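Local structure of tyrosine--tRNA ligase, mitochondrial (Coccidioides posadasii, 5IJX) at residues 46-51 with 280-285; 66-71 with 233-238; 73-78 with 107-112; 78-83 with 301-306; 171-176 with 222-227. The protein probably catalyses the ATP-dependent attachment of L-tyrosine to tRNA(Tyr), this chain being the class I catalytic part of the enzyme without its C-terminal region. All blocks are in the same frame, centred on the assembly; numbering follows the deposited sequence.

Contact 1: residues 46-51 with 280-285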
# COMPACT_ATOMS: atom_id res chain seq x y z
N LEU A 46 24.03 4.27 -26.52
CA LEU A 46 23.46 3.87 -25.24
C LEU A 46 22.00 4.27 -25.09
O LEU A 46 21.38 3.91 -24.08
CB LEU A 46 24.26 4.49 -24.09
CG LEU A 46 25.71 4.02 -23.93
CD1 LEU A 46 26.40 4.80 -22.82
CD2 LEU A 46 25.79 2.52 -23.65
N VAL A 47 21.43 4.98 -26.05
CA VAL A 47 20.07 5.48 -25.96
C VAL A 47 19.22 4.65 -26.91
O VAL A 47 19.24 4.87 -28.13
CB VAL A 47 19.98 6.98 -26.30
CG1 VAL A 47 18.54 7.46 -26.21
CG2 VAL A 47 20.89 7.78 -25.39
N ASN A 48 18.49 3.68 -26.37
CA ASN A 48 17.51 2.98 -27.19
C ASN A 48 16.27 3.84 -27.41
O ASN A 48 15.70 3.83 -28.51
CB ASN A 48 17.12 1.64 -26.55
CG ASN A 48 16.04 0.92 -27.34
OD1 ASN A 48 14.92 0.76 -26.87
ND2 ASN A 48 16.38 0.48 -28.55
N SER A 49 15.83 4.59 -26.41
CA SER A 49 14.74 5.53 -26.61
C SER A 49 14.65 6.45 -25.40
O SER A 49 15.24 6.18 -24.35
CB SER A 49 13.40 4.82 -26.84
OG SER A 49 12.84 4.37 -25.62
N VAL A 50 13.92 7.54 -25.57
CA VAL A 50 13.66 8.52 -24.52
C VAL A 50 12.21 8.39 -24.09
O VAL A 50 11.31 8.34 -24.94
CB VAL A 50 13.96 9.95 -25.00
CG1 VAL A 50 13.51 10.96 -23.95
CG2 VAL A 50 15.44 10.11 -25.30
N VAL A 51 11.98 8.36 -22.78
CA VAL A 51 10.64 8.42 -22.23
C VAL A 51 10.37 9.89 -21.91
O VAL A 51 10.98 10.46 -21.00
CB VAL A 51 10.48 7.54 -20.99
CG1 VAL A 51 9.01 7.21 -20.76
CG2 VAL A 51 11.29 6.26 -21.13
N GLY A 280 12.88 9.86 -18.82
CA GLY A 280 13.45 8.53 -18.79
C GLY A 280 14.36 8.29 -19.98
O GLY A 280 14.23 8.94 -21.03
N ILE A 281 15.28 7.34 -19.80
CA ILE A 281 16.14 6.87 -20.88
C ILE A 281 16.20 5.35 -20.81
O ILE A 281 16.40 4.77 -19.73
CB ILE A 281 17.56 7.46 -20.79
CG1 ILE A 281 17.50 8.99 -20.81
CG2 ILE A 281 18.42 6.96 -21.95
CD1 ILE A 281 18.84 9.66 -20.59
N THR A 282 16.02 4.70 -21.96
CA THR A 282 16.12 3.26 -22.08
C THR A 282 17.26 2.91 -23.02
O THR A 282 17.37 3.49 -24.11
CB THR A 282 14.81 2.64 -22.60
OG1 THR A 282 14.47 3.23 -23.86
CG2 THR A 282 13.67 2.87 -21.61
N THR A 283 18.10 1.98 -22.59
CA THR A 283 19.26 1.51 -23.33
C THR A 283 18.89 0.33 -24.21
O THR A 283 17.84 -0.31 -24.01
CB THR A 283 20.37 1.09 -22.38
OG1 THR A 283 19.99 -0.11 -21.70
CG2 THR A 283 20.63 2.18 -21.35
N PRO A 284 19.73 -0.01 -25.19
CA PRO A 284 19.49 -1.22 -25.98
C PRO A 284 19.50 -2.48 -25.14
O PRO A 284 19.69 -2.43 -23.92
CB PRO A 284 20.65 -1.21 -26.99
CG PRO A 284 21.04 0.22 -27.10
CD PRO A 284 20.83 0.80 -25.74
N LEU A 285 19.29 -3.63 -25.78
CA LEU A 285 19.31 -4.93 -25.11
C LEU A 285 20.40 -5.79 -25.73
O LEU A 285 20.49 -5.90 -26.96
CB LEU A 285 17.95 -5.63 -25.23
CG LEU A 285 16.79 -4.98 -24.47
CD1 LEU A 285 15.48 -5.66 -24.85
CD2 LEU A 285 17.01 -5.04 -22.97
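S49 to V51 run antiparallel to G280 to T282, with strand axes 4.5 Å apart at closest and directions 153° apart. S49 and T282 form a hydrogen-bonded pair, donating backbone N-H to each other; T282 N to S49 O (2.9 Å) is almost straight at 174°. V51 and G280 pair in the same way. N48 and S49 both face T282, a classic beta bulge.

S49 OG donates to T282 OG1 over 2.7 Å. Each oxygen sits between its own backbone N and carbonyl carbon (chi1 79° for S49), and this turns the two toward each other. On the same face V51 CG2 lies 4.2 Å from T282 CG2, and V51 also packs against helix 243-259. On the face of I281, V47 CG1 from the preceding loop lies 4.3 Å from I281 CG2. T283 CA makes a CA-H...O contact of 3.3 Å with L46 O. Strand 49-51, outermost within this chain, is thus joined mainly by backbone bonds and one hydroxyl pair, with little apolar contact.

Contact 2: residues 66-71 with 233-238. With TYR (tyrosine), chain B.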
# COMPACT_ATOMS: atom_id res chain seq x y z
N VAL A 66 21.11 18.07 -13.36
CA VAL A 66 20.10 17.16 -12.82
C VAL A 66 20.75 15.85 -12.39
O VAL A 66 21.97 15.66 -12.54
CB VAL A 66 18.98 16.90 -13.83
CG1 VAL A 66 18.24 18.20 -14.15
CG2 VAL A 66 19.53 16.27 -15.11
N GLY A 67 19.94 14.93 -11.88
CA GLY A 67 20.42 13.65 -11.40
C GLY A 67 19.80 12.49 -12.17
O GLY A 67 18.68 12.59 -12.66
N PHE A 68 20.55 11.40 -12.26
CA PHE A 68 20.13 10.18 -12.94
C PHE A 68 20.16 9.03 -11.94
O PHE A 68 20.91 9.06 -10.96
CB PHE A 68 21.04 9.85 -14.13
CG PHE A 68 21.14 10.95 -15.16
CD1 PHE A 68 20.65 10.77 -16.44
CD2 PHE A 68 21.72 12.17 -14.84
CE1 PHE A 68 20.74 11.78 -17.38
CE2 PHE A 68 21.80 13.18 -15.77
CZ PHE A 68 21.32 12.99 -17.05
N TYR A 69 19.33 8.01 -12.18
CA TYR A 69 19.39 6.83 -11.34
C TYR A 69 18.91 5.61 -12.11
O TYR A 69 18.06 5.71 -13.01
CB TYR A 69 18.56 7.01 -10.05
CG TYR A 69 17.17 6.40 -10.05
CD1 TYR A 69 16.96 5.09 -9.64
CD2 TYR A 69 16.07 7.15 -10.44
CE1 TYR A 69 15.70 4.53 -9.64
CE2 TYR A 69 14.79 6.60 -10.43
CZ TYR A 69 14.62 5.29 -10.03
OH TYR A 69 13.36 4.74 -10.02
N ALA A 70 19.49 4.46 -11.78
CA ALA A 70 19.10 3.17 -12.32
C ALA A 70 18.98 2.18 -11.17
O ALA A 70 19.72 2.25 -10.19
CB ALA A 70 20.12 2.65 -13.35
N GLY A 71 18.03 1.26 -11.30
CA GLY A 71 17.73 0.31 -10.24
C GLY A 71 17.94 -1.12 -10.70
O GLY A 71 17.60 -1.47 -11.83
N VAL A 233 16.79 14.21 -8.40
CA VAL A 233 16.96 13.20 -9.45
C VAL A 233 15.75 13.25 -10.37
O VAL A 233 14.63 12.95 -9.94
CB VAL A 233 17.14 11.80 -8.85
CG1 VAL A 233 17.22 10.75 -9.95
CG2 VAL A 233 18.39 11.75 -7.97
N GLN A 234 15.97 13.61 -11.63
CA GLN A 234 14.88 13.83 -12.57
C GLN A 234 14.84 12.87 -13.75
O GLN A 234 13.84 12.87 -14.48
CB GLN A 234 14.94 15.26 -13.12
CG GLN A 234 14.46 16.32 -12.13
CD GLN A 234 14.49 17.72 -12.71
OE1 GLN A 234 15.10 18.63 -12.14
NE2 GLN A 234 13.83 17.91 -13.85
N VAL A 235 15.87 12.05 -13.95
CA VAL A 235 15.92 11.12 -15.08
C VAL A 235 16.09 9.71 -14.53
O VAL A 235 16.99 9.47 -13.71
CB VAL A 235 17.07 11.46 -16.04
CG1 VAL A 235 17.00 10.58 -17.28
CG2 VAL A 235 17.04 12.93 -16.42
N GLN A 236 15.23 8.80 -14.96
CA GLN A 236 15.40 7.38 -14.64
C GLN A 236 15.91 6.64 -15.86
O GLN A 236 15.36 6.79 -16.96
CB GLN A 236 14.09 6.74 -14.15
CG GLN A 236 14.30 5.32 -13.61
CD GLN A 236 13.03 4.63 -13.13
OE1 GLN A 236 13.04 3.42 -12.88
NE2 GLN A 236 11.94 5.38 -13.00
N VAL A 237 16.96 5.85 -15.67
CA VAL A 237 17.59 5.09 -16.75
C VAL A 237 17.33 3.61 -16.50
O VAL A 237 17.40 3.15 -15.36
CB VAL A 237 19.10 5.38 -16.83
CG1 VAL A 237 19.71 4.67 -18.03
CG2 VAL A 237 19.36 6.88 -16.88
N GLY A 238 17.05 2.88 -17.57
CA GLY A 238 16.86 1.45 -17.44
C GLY A 238 17.06 0.74 -18.76
O GLY A 238 17.30 1.36 -19.80
N TYR B . 12.74 -3.15 -12.25
CA TYR B . 14.19 -3.31 -12.18
C TYR B . 14.61 -4.71 -12.64
O TYR B . 15.73 -4.93 -13.10
CB TYR B . 14.69 -3.05 -10.75
CG TYR B . 14.28 -1.71 -10.17
CD1 TYR B . 14.22 -0.57 -10.97
CD2 TYR B . 13.96 -1.59 -8.83
CE1 TYR B . 13.85 0.65 -10.43
CE2 TYR B . 13.59 -0.37 -8.29
CZ TYR B . 13.53 0.75 -9.09
OH TYR B . 13.16 1.96 -8.55
OXT TYR B . 13.83 -5.66 -12.55
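Y69 lays its ring obliquely across the side chain of Q236, with Y69 CE2 3.5 Å from Q236 CG. Q236 reaches this far because its CG is trans to the backbone N (chi1 -172°) and the chain stays extended beyond it. Its amide plane is only 23° from that of the phenol ring, and Q236 OE1 accepts a bond from Q221. Y69 CD2 also touches V233 CG1 at 3.8 Å. Y69 OH is hydrogen-bonded to OH of the bound tyrosine (3.2 Å); that ligand hydroxyl lies in plane at the Y69 ring edge. The backbones pair in parallel: V237 N to Y69 O is 2.9 Å and 177°, while G67 O accepts from both Q234 N and V235 N. These are neighbouring central strands of the Rossmann-type sheet of class I synthetases. On the opposite face of the sheet F68 and V235 point the same way, side by side. V235 CG2 stands 4.0 Å above the F68 ring plane, and V237 CG2 meets the ring edge, 4.1 Å from F68 CD1.

Contact 3: residues 73-78 with 107-112. With TYR (tyrosine), chain B.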
# COMPACT_ATOMS: atom_id res chain seq x y z
N ASP A 73 17.21 -5.11 -9.27
CA ASP A 73 16.62 -5.98 -8.27
C ASP A 73 17.57 -7.13 -7.97
O ASP A 73 17.91 -7.89 -8.88
CB ASP A 73 15.28 -6.52 -8.75
CG ASP A 73 14.10 -5.80 -8.12
OD1 ASP A 73 14.29 -4.69 -7.58
OD2 ASP A 73 12.98 -6.34 -8.18
N PRO A 74 18.05 -7.28 -6.73
CA PRO A 74 18.96 -8.39 -6.42
C PRO A 74 18.30 -9.76 -6.53
O PRO A 74 18.11 -10.44 -5.52
CB PRO A 74 19.39 -8.08 -4.98
CG PRO A 74 18.23 -7.35 -4.41
CD PRO A 74 17.79 -6.46 -5.53
N THR A 75 17.95 -10.16 -7.75
CA THR A 75 17.45 -11.50 -8.01
C THR A 75 18.49 -12.36 -8.72
O THR A 75 18.16 -13.31 -9.43
CB THR A 75 16.16 -11.44 -8.83
OG1 THR A 75 16.43 -10.84 -10.11
CG2 THR A 75 15.11 -10.62 -8.10
N ALA A 76 19.77 -12.02 -8.53
CA ALA A 76 20.89 -12.75 -9.06
C ALA A 76 21.98 -12.64 -8.01
O ALA A 76 22.09 -11.59 -7.35
CB ALA A 76 21.39 -12.18 -10.40
N PRO A 77 22.80 -13.68 -7.81
CA PRO A 77 23.87 -13.58 -6.82
C PRO A 77 24.93 -12.56 -7.19
O PRO A 77 25.67 -12.10 -6.31
CB PRO A 77 24.44 -15.00 -6.78
CG PRO A 77 24.27 -15.46 -8.19
CD PRO A 77 22.94 -14.89 -8.64
N SER A 78 25.02 -12.20 -8.47
CA SER A 78 25.97 -11.20 -8.93
C SER A 78 25.39 -10.47 -10.12
O SER A 78 24.44 -10.95 -10.76
CB SER A 78 27.32 -11.82 -9.31
OG SER A 78 28.07 -10.93 -10.11
N SER A 107 13.65 -3.99 -1.33
CA SER A 107 12.26 -4.36 -1.06
C SER A 107 11.54 -4.84 -2.31
O SER A 107 10.80 -5.83 -2.26
CB SER A 107 11.51 -3.17 -0.46
OG SER A 107 11.93 -2.93 0.87
N THR A 108 11.73 -4.15 -3.44
CA THR A 108 11.08 -4.55 -4.68
C THR A 108 11.45 -5.98 -5.07
O THR A 108 10.63 -6.69 -5.67
CB THR A 108 11.47 -3.58 -5.80
OG1 THR A 108 12.88 -3.35 -5.77
CG2 THR A 108 10.74 -2.26 -5.63
N ALA A 109 12.66 -6.43 -4.73
CA ALA A 109 13.09 -7.77 -5.11
C ALA A 109 12.35 -8.85 -4.33
O ALA A 109 12.23 -9.98 -4.81
CB ALA A 109 14.60 -7.91 -4.90
N LYS A 110 11.86 -8.53 -3.13
CA LYS A 110 11.06 -9.50 -2.39
C LYS A 110 9.75 -9.82 -3.10
O LYS A 110 9.14 -10.85 -2.81
CB LYS A 110 10.77 -8.98 -0.98
N ILE A 111 9.31 -8.96 -4.02
CA ILE A 111 8.11 -9.20 -4.80
C ILE A 111 8.43 -9.67 -6.21
O ILE A 111 7.73 -10.52 -6.76
CB ILE A 111 7.25 -7.91 -4.84
CG1 ILE A 111 6.81 -7.52 -3.42
CG2 ILE A 111 6.03 -8.12 -5.73
CD1 ILE A 111 6.20 -6.14 -3.34
N GLY A 112 9.49 -9.13 -6.81
CA GLY A 112 9.86 -9.49 -8.16
C GLY A 112 9.13 -8.67 -9.19
O GLY A 112 7.90 -8.55 -9.15
N TYR B . 12.74 -3.15 -12.25
CA TYR B . 14.19 -3.31 -12.18
C TYR B . 14.61 -4.71 -12.64
O TYR B . 15.73 -4.93 -13.10
CB TYR B . 14.69 -3.05 -10.75
CG TYR B . 14.28 -1.71 -10.17
CD1 TYR B . 14.22 -0.57 -10.97
CD2 TYR B . 13.96 -1.59 -8.83
CE1 TYR B . 13.85 0.65 -10.43
CE2 TYR B . 13.59 -0.37 -8.29
CZ TYR B . 13.53 0.75 -9.09
OH TYR B . 13.16 1.96 -8.55
OXT TYR B . 13.83 -5.66 -12.55
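The flat group across this contact is the carboxylate of D73, which receives T108 OG1 on the syn side of OD1, at 2.7 Å and 16° out of the carboxylate plane, the two side chains crossing at about a right angle. The puckered ring of P74 meets the A109 methyl, with P74 CD 3.6 Å and P74 CG 3.7 Å from A109 CB. Both segments are loops that follow parallel strands, 67-72 and 99-104, of the class I Rossmann-type fold, where D73 and T108 belong to the tyrosine pocket.

T108 OG1 stands between its own backbone N and carbonyl carbon (chi1 47°), and from there it serves two partners: it donates to D73 and is also hydrogen-bonded to N169 ND2. D73 is likewise gripped at both oxygens, since OD2 is bonded to Y217 OH. A109 CA approaches OD2 of D73 at 3.4 Å, a van der Waals contact without a hydrogen bond. P74 is the centre of an inverse gamma turn, which carries T75 round until its CG2 is 4.2 Å from A109 CB. The 107-112 loop is braced from within, with T108 O accepting from both I111 N and G112 N. At the pocket side, D73 OD1 lies 3.4 Å from CD2 of the bound tyrosine.

Contact 4: residues 78-83 with 301-306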
# COMPACT_ATOMS: atom_id res chain seq x y z
N SER A 78 25.02 -12.20 -8.47
CA SER A 78 25.97 -11.20 -8.93
C SER A 78 25.39 -10.47 -10.12
O SER A 78 24.44 -10.95 -10.76
CB SER A 78 27.32 -11.82 -9.31
OG SER A 78 28.07 -10.93 -10.11
N LEU A 79 25.96 -9.31 -10.42
CA LEU A 79 25.64 -8.62 -11.66
C LEU A 79 26.25 -9.35 -12.85
O LEU A 79 27.21 -10.13 -12.71
CB LEU A 79 26.15 -7.18 -11.62
CG LEU A 79 25.60 -6.26 -10.53
CD1 LEU A 79 26.39 -4.96 -10.50
CD2 LEU A 79 24.12 -6.00 -10.74
N HIS A 80 25.68 -9.10 -14.02
CA HIS A 80 26.21 -9.59 -15.28
C HIS A 80 26.33 -8.40 -16.22
O HIS A 80 25.84 -7.30 -15.94
CB HIS A 80 25.33 -10.69 -15.88
CG HIS A 80 23.87 -10.36 -15.86
ND1 HIS A 80 23.21 -9.82 -16.95
CD2 HIS A 80 22.94 -10.49 -14.89
CE1 HIS A 80 21.93 -9.64 -16.64
NE2 HIS A 80 21.75 -10.04 -15.39
N ILE A 81 26.98 -8.62 -17.37
CA ILE A 81 27.20 -7.52 -18.30
C ILE A 81 25.88 -6.91 -18.75
O ILE A 81 25.84 -5.74 -19.13
CB ILE A 81 28.05 -8.00 -19.49
CG1 ILE A 81 27.31 -9.05 -20.33
CG2 ILE A 81 29.38 -8.56 -18.99
CD1 ILE A 81 28.08 -9.51 -21.56
N GLY A 82 24.78 -7.67 -18.67
CA GLY A 82 23.49 -7.15 -19.10
C GLY A 82 23.10 -5.87 -18.39
O GLY A 82 22.55 -4.95 -18.99
N HIS A 83 23.38 -5.80 -17.08
CA HIS A 83 23.03 -4.61 -16.31
C HIS A 83 23.87 -3.39 -16.65
O HIS A 83 23.55 -2.29 -16.17
CB HIS A 83 23.19 -4.88 -14.81
CG HIS A 83 22.36 -6.01 -14.29
ND1 HIS A 83 20.99 -5.93 -14.14
CD2 HIS A 83 22.70 -7.25 -13.86
CE1 HIS A 83 20.53 -7.06 -13.66
NE2 HIS A 83 21.55 -7.88 -13.47
N ALA A 301 25.34 -15.68 -20.21
CA ALA A 301 25.30 -14.93 -18.97
C ALA A 301 26.70 -14.81 -18.37
O ALA A 301 27.23 -15.77 -17.80
CB ALA A 301 24.35 -15.58 -17.98
N VAL A 302 27.30 -13.63 -18.49
CA VAL A 302 28.66 -13.37 -18.03
C VAL A 302 28.58 -12.52 -16.77
O VAL A 302 28.14 -11.37 -16.82
CB VAL A 302 29.51 -12.68 -19.11
CG1 VAL A 302 30.97 -12.65 -18.70
CG2 VAL A 302 29.34 -13.38 -20.46
N TRP A 303 29.01 -13.09 -15.65
CA TRP A 303 28.95 -12.42 -14.36
C TRP A 303 30.11 -11.44 -14.20
O TRP A 303 31.07 -11.43 -14.97
CB TRP A 303 28.96 -13.44 -13.23
CG TRP A 303 27.96 -14.53 -13.41
CD1 TRP A 303 28.18 -15.78 -13.89
CD2 TRP A 303 26.56 -14.45 -13.12
NE1 TRP A 303 27.01 -16.50 -13.92
CE2 TRP A 303 26.00 -15.70 -13.45
CE3 TRP A 303 25.73 -13.45 -12.61
CZ2 TRP A 303 24.64 -15.98 -13.28
CZ3 TRP A 303 24.38 -13.73 -12.45
CH2 TRP A 303 23.85 -14.98 -12.78
N LEU A 304 29.99 -10.60 -13.17
CA LEU A 304 31.06 -9.69 -12.78
C LEU A 304 31.73 -10.10 -11.48
O LEU A 304 32.69 -9.45 -11.06
CB LEU A 304 30.50 -8.26 -12.64
CG LEU A 304 29.73 -7.73 -13.84
CD1 LEU A 304 29.35 -6.27 -13.64
CD2 LEU A 304 30.52 -7.89 -15.13
N ASP A 305 31.25 -11.17 -10.84
CA ASP A 305 31.91 -11.73 -9.67
C ASP A 305 33.08 -12.60 -10.13
O ASP A 305 32.89 -13.53 -10.93
CB ASP A 305 30.92 -12.55 -8.85
CG ASP A 305 31.42 -12.88 -7.46
OD1 ASP A 305 32.63 -13.17 -7.31
OD2 ASP A 305 30.61 -12.85 -6.52
N LYS A 306 34.29 -12.29 -9.65
CA LYS A 306 35.46 -13.04 -10.09
C LYS A 306 35.33 -14.52 -9.78
O LYS A 306 35.92 -15.36 -10.49
CB LYS A 306 36.72 -12.47 -9.44
CG LYS A 306 37.94 -12.46 -10.35
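With S78 OG anti to the backbone N (chi1 162°), the hydroxyl is a weak acceptor for D305 N; S78 CB lies 3.7 Å from D305 CB. Its stronger polar partners are L79 O, to which it donates, and Q139 NE2. With CG opposite its carbonyl carbon (chi1 -53°), L304 places CD1 3.9 Å from L79 CB and CD2 4.1 Å from I81 CG2. The two backbones are tied by L304 N to L79 O (2.9 Å) and I81 N to V302 O (3.0 Å); L79 O accepts from both L304 N and S78 OG. At the edge of the W303 indole, in its plane, S78 O approaches CZ3 of W303 at 3.3 Å.

Residues 80-83 spell HIGH and lie between strand 67-72 and helix 84-95, as the first signature motif does in class I synthetases. The partner segment follows unmodelled residues 294-300, which probably hold most of the KMSKS-type signature. The contact ties the HIGH motif to the segment just after that loop, the two signatures handling ATP in this family.

Contact 5: residues 171-176 with 222-227. With TYR (tyrosine), chain B.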
# COMPACT_ATOMS: atom_id res chain seq x y z
N THR A 171 15.78 1.53 2.40
CA THR A 171 16.08 2.64 3.29
C THR A 171 14.81 3.42 3.63
O THR A 171 14.70 3.97 4.73
CB THR A 171 17.11 3.57 2.64
OG1 THR A 171 18.36 2.89 2.51
CG2 THR A 171 17.32 4.83 3.48
N TRP A 172 13.85 3.48 2.70
CA TRP A 172 12.59 4.16 2.96
C TRP A 172 11.38 3.23 3.00
O TRP A 172 10.36 3.61 3.58
CB TRP A 172 12.34 5.27 1.91
CG TRP A 172 12.46 4.86 0.47
CD1 TRP A 172 11.48 4.31 -0.32
CD2 TRP A 172 13.62 5.00 -0.37
NE1 TRP A 172 11.96 4.10 -1.59
CE2 TRP A 172 13.27 4.51 -1.65
CE3 TRP A 172 14.91 5.48 -0.16
CZ2 TRP A 172 14.17 4.49 -2.71
CZ3 TRP A 172 15.80 5.47 -1.22
CH2 TRP A 172 15.43 4.97 -2.48
N TRP A 173 11.46 2.04 2.41
CA TRP A 173 10.34 1.11 2.51
C TRP A 173 10.26 0.43 3.87
O TRP A 173 9.20 -0.09 4.23
CB TRP A 173 10.41 0.05 1.41
CG TRP A 173 10.11 0.58 0.05
CD1 TRP A 173 10.94 0.62 -1.02
CD2 TRP A 173 8.87 1.17 -0.38
NE1 TRP A 173 10.30 1.19 -2.10
CE2 TRP A 173 9.03 1.53 -1.73
CE3 TRP A 173 7.64 1.41 0.25
CZ2 TRP A 173 8.01 2.13 -2.46
CZ3 TRP A 173 6.63 2.00 -0.49
CH2 TRP A 173 6.82 2.36 -1.83
N ASN A 174 11.36 0.43 4.63
CA ASN A 174 11.30 -0.07 6.00
C ASN A 174 10.29 0.69 6.85
O ASN A 174 9.81 0.14 7.85
CB ASN A 174 12.69 0.03 6.65
CG ASN A 174 13.61 -1.10 6.22
OD1 ASN A 174 13.25 -1.95 5.42
ND2 ASN A 174 14.82 -1.10 6.77
N LYS A 175 9.96 1.92 6.48
CA LYS A 175 9.09 2.77 7.29
C LYS A 175 8.03 3.52 6.50
O LYS A 175 7.14 4.11 7.12
CB LYS A 175 9.93 3.78 8.08
CG LYS A 175 10.89 3.16 9.08
N GLN A 176 8.08 3.53 5.17
CA GLN A 176 7.12 4.31 4.39
C GLN A 176 5.70 3.86 4.70
O GLN A 176 5.36 2.69 4.54
CB GLN A 176 7.42 4.17 2.90
CG GLN A 176 6.42 4.90 2.00
CD GLN A 176 6.36 6.39 2.29
OE1 GLN A 176 7.32 7.12 2.06
NE2 GLN A 176 5.23 6.84 2.81
N GLY A 222 7.55 3.44 -8.99
CA GLY A 222 7.22 4.84 -9.20
C GLY A 222 7.45 5.67 -7.96
O GLY A 222 7.82 6.85 -8.05
N TRP A 223 7.24 5.09 -6.78
CA TRP A 223 7.45 5.81 -5.54
C TRP A 223 8.92 5.95 -5.21
O TRP A 223 9.33 6.94 -4.60
CB TRP A 223 6.72 5.12 -4.38
CG TRP A 223 6.67 5.95 -3.14
CD1 TRP A 223 7.52 5.89 -2.07
CD2 TRP A 223 5.72 6.99 -2.84
NE1 TRP A 223 7.15 6.82 -1.13
CE2 TRP A 223 6.05 7.51 -1.57
CE3 TRP A 223 4.62 7.52 -3.52
CZ2 TRP A 223 5.33 8.53 -0.97
CZ3 TRP A 223 3.90 8.54 -2.92
CH2 TRP A 223 4.25 9.03 -1.66
N ASP A 224 9.74 4.97 -5.59
CA ASP A 224 11.18 5.18 -5.58
C ASP A 224 11.55 6.38 -6.44
O ASP A 224 12.30 7.27 -6.01
CB ASP A 224 11.92 3.92 -6.07
CG ASP A 224 11.79 2.75 -5.13
OD1 ASP A 224 11.33 2.95 -3.98
OD2 ASP A 224 12.16 1.63 -5.53
N PHE A 225 11.00 6.43 -7.66
CA PHE A 225 11.26 7.56 -8.54
C PHE A 225 10.83 8.88 -7.91
O PHE A 225 11.53 9.88 -8.04
CB PHE A 225 10.54 7.35 -9.87
CG PHE A 225 11.06 8.21 -11.00
CD1 PHE A 225 12.06 9.15 -10.79
CD2 PHE A 225 10.55 8.07 -12.28
CE1 PHE A 225 12.53 9.93 -11.82
CE2 PHE A 225 11.02 8.85 -13.32
CZ PHE A 225 12.01 9.78 -13.09
N TRP A 226 9.68 8.90 -7.24
CA TRP A 226 9.21 10.13 -6.61
C TRP A 226 10.11 10.53 -5.45
O TRP A 226 10.49 11.70 -5.32
CB TRP A 226 7.76 9.92 -6.15
CG TRP A 226 7.21 10.95 -5.22
CD1 TRP A 226 6.76 10.75 -3.95
CD2 TRP A 226 7.02 12.35 -5.50
NE1 TRP A 226 6.31 11.93 -3.41
CE2 TRP A 226 6.46 12.93 -4.34
CE3 TRP A 226 7.27 13.16 -6.61
CZ2 TRP A 226 6.15 14.28 -4.26
CZ3 TRP A 226 6.96 14.50 -6.53
CH2 TRP A 226 6.40 15.05 -5.36
N TYR A 227 10.48 9.55 -4.62
CA TYR A 227 11.39 9.80 -3.51
C TYR A 227 12.68 10.45 -3.99
O TYR A 227 13.13 11.46 -3.44
CB TYR A 227 11.67 8.49 -2.77
CG TYR A 227 12.63 8.61 -1.62
CD1 TYR A 227 12.17 8.77 -0.32
CD2 TYR A 227 14.00 8.54 -1.82
CE1 TYR A 227 13.05 8.87 0.75
CE2 TYR A 227 14.89 8.64 -0.77
CZ TYR A 227 14.41 8.80 0.52
OH TYR A 227 15.30 8.90 1.57
N TYR B . 12.74 -3.15 -12.25
CA TYR B . 14.19 -3.31 -12.18
C TYR B . 14.61 -4.71 -12.64
O TYR B . 15.73 -4.93 -13.10
CB TYR B . 14.69 -3.05 -10.75
CG TYR B . 14.28 -1.71 -10.17
CD1 TYR B . 14.22 -0.57 -10.97
CD2 TYR B . 13.96 -1.59 -8.83
CE1 TYR B . 13.85 0.65 -10.43
CE2 TYR B . 13.59 -0.37 -8.29
CZ TYR B . 13.53 0.75 -9.09
OH TYR B . 13.16 1.96 -8.55
OXT TYR B . 13.83 -5.66 -12.55
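Hydrogen bonds converge on D224, whose OD1 takes the indole N-H of two tryptophans. W172 NE1 comes at 2.7 Å from above the carboxylate plane, 36° out of it. W173 NE1, at 2.8 Å, uses the syn lone pair of the same OD1. The bound tyrosine donates its OH to D224 OD2 (3.2 Å), which N169 ND2 also bonds, so both carboxylate oxygens of this pocket residue are held. W223 NE1 bonds weakly to Q176 OE1, and E180 holds Q176 NE2.

Two pairs are aromatic. W172 CG lies between backbone N and carbonyl carbon (chi1 51°), setting the indole against Y227 with NE1 at D224. The six-membered ring of W172 and the Y227 ring form an offset stack, centroids 4.0 Å apart and planes at 21°. W173 CH2 touches W223 CD1 at 3.6 Å, those planes being oblique.

Helix 217-229 meets helix 170-173 through W223, D224 and Y227. Its W223 packs on helix 178-186, F225 and W226 lean on helix 243-259, and W173 reaches L178 of the second subunit.

How the contacts relate
From the N terminus, segment 46-51 opens the longest loop, closed by contact 1 when 280-285 pairs with it. Within it fall contacts 2, 3 and 5. Contact 2, from 66-71 to 233-238, spans contact 3 (73-78 with 107-112) and contact 5 (171-176 with 222-227), which follow in series. Contact 4 starts at S78, shared with contact 3, and ends at 301-306, so it crosses contacts 1, 2 and 3 while enclosing 5; it joins the loop after strand 67-72 to the loop before helix 311-319. Strands 279-283 and 233-239 are sheet neighbours that link contacts 1 and 2. Contacts 2, 3 and 5 all touch the bound tyrosine, and F225 packs against Q236.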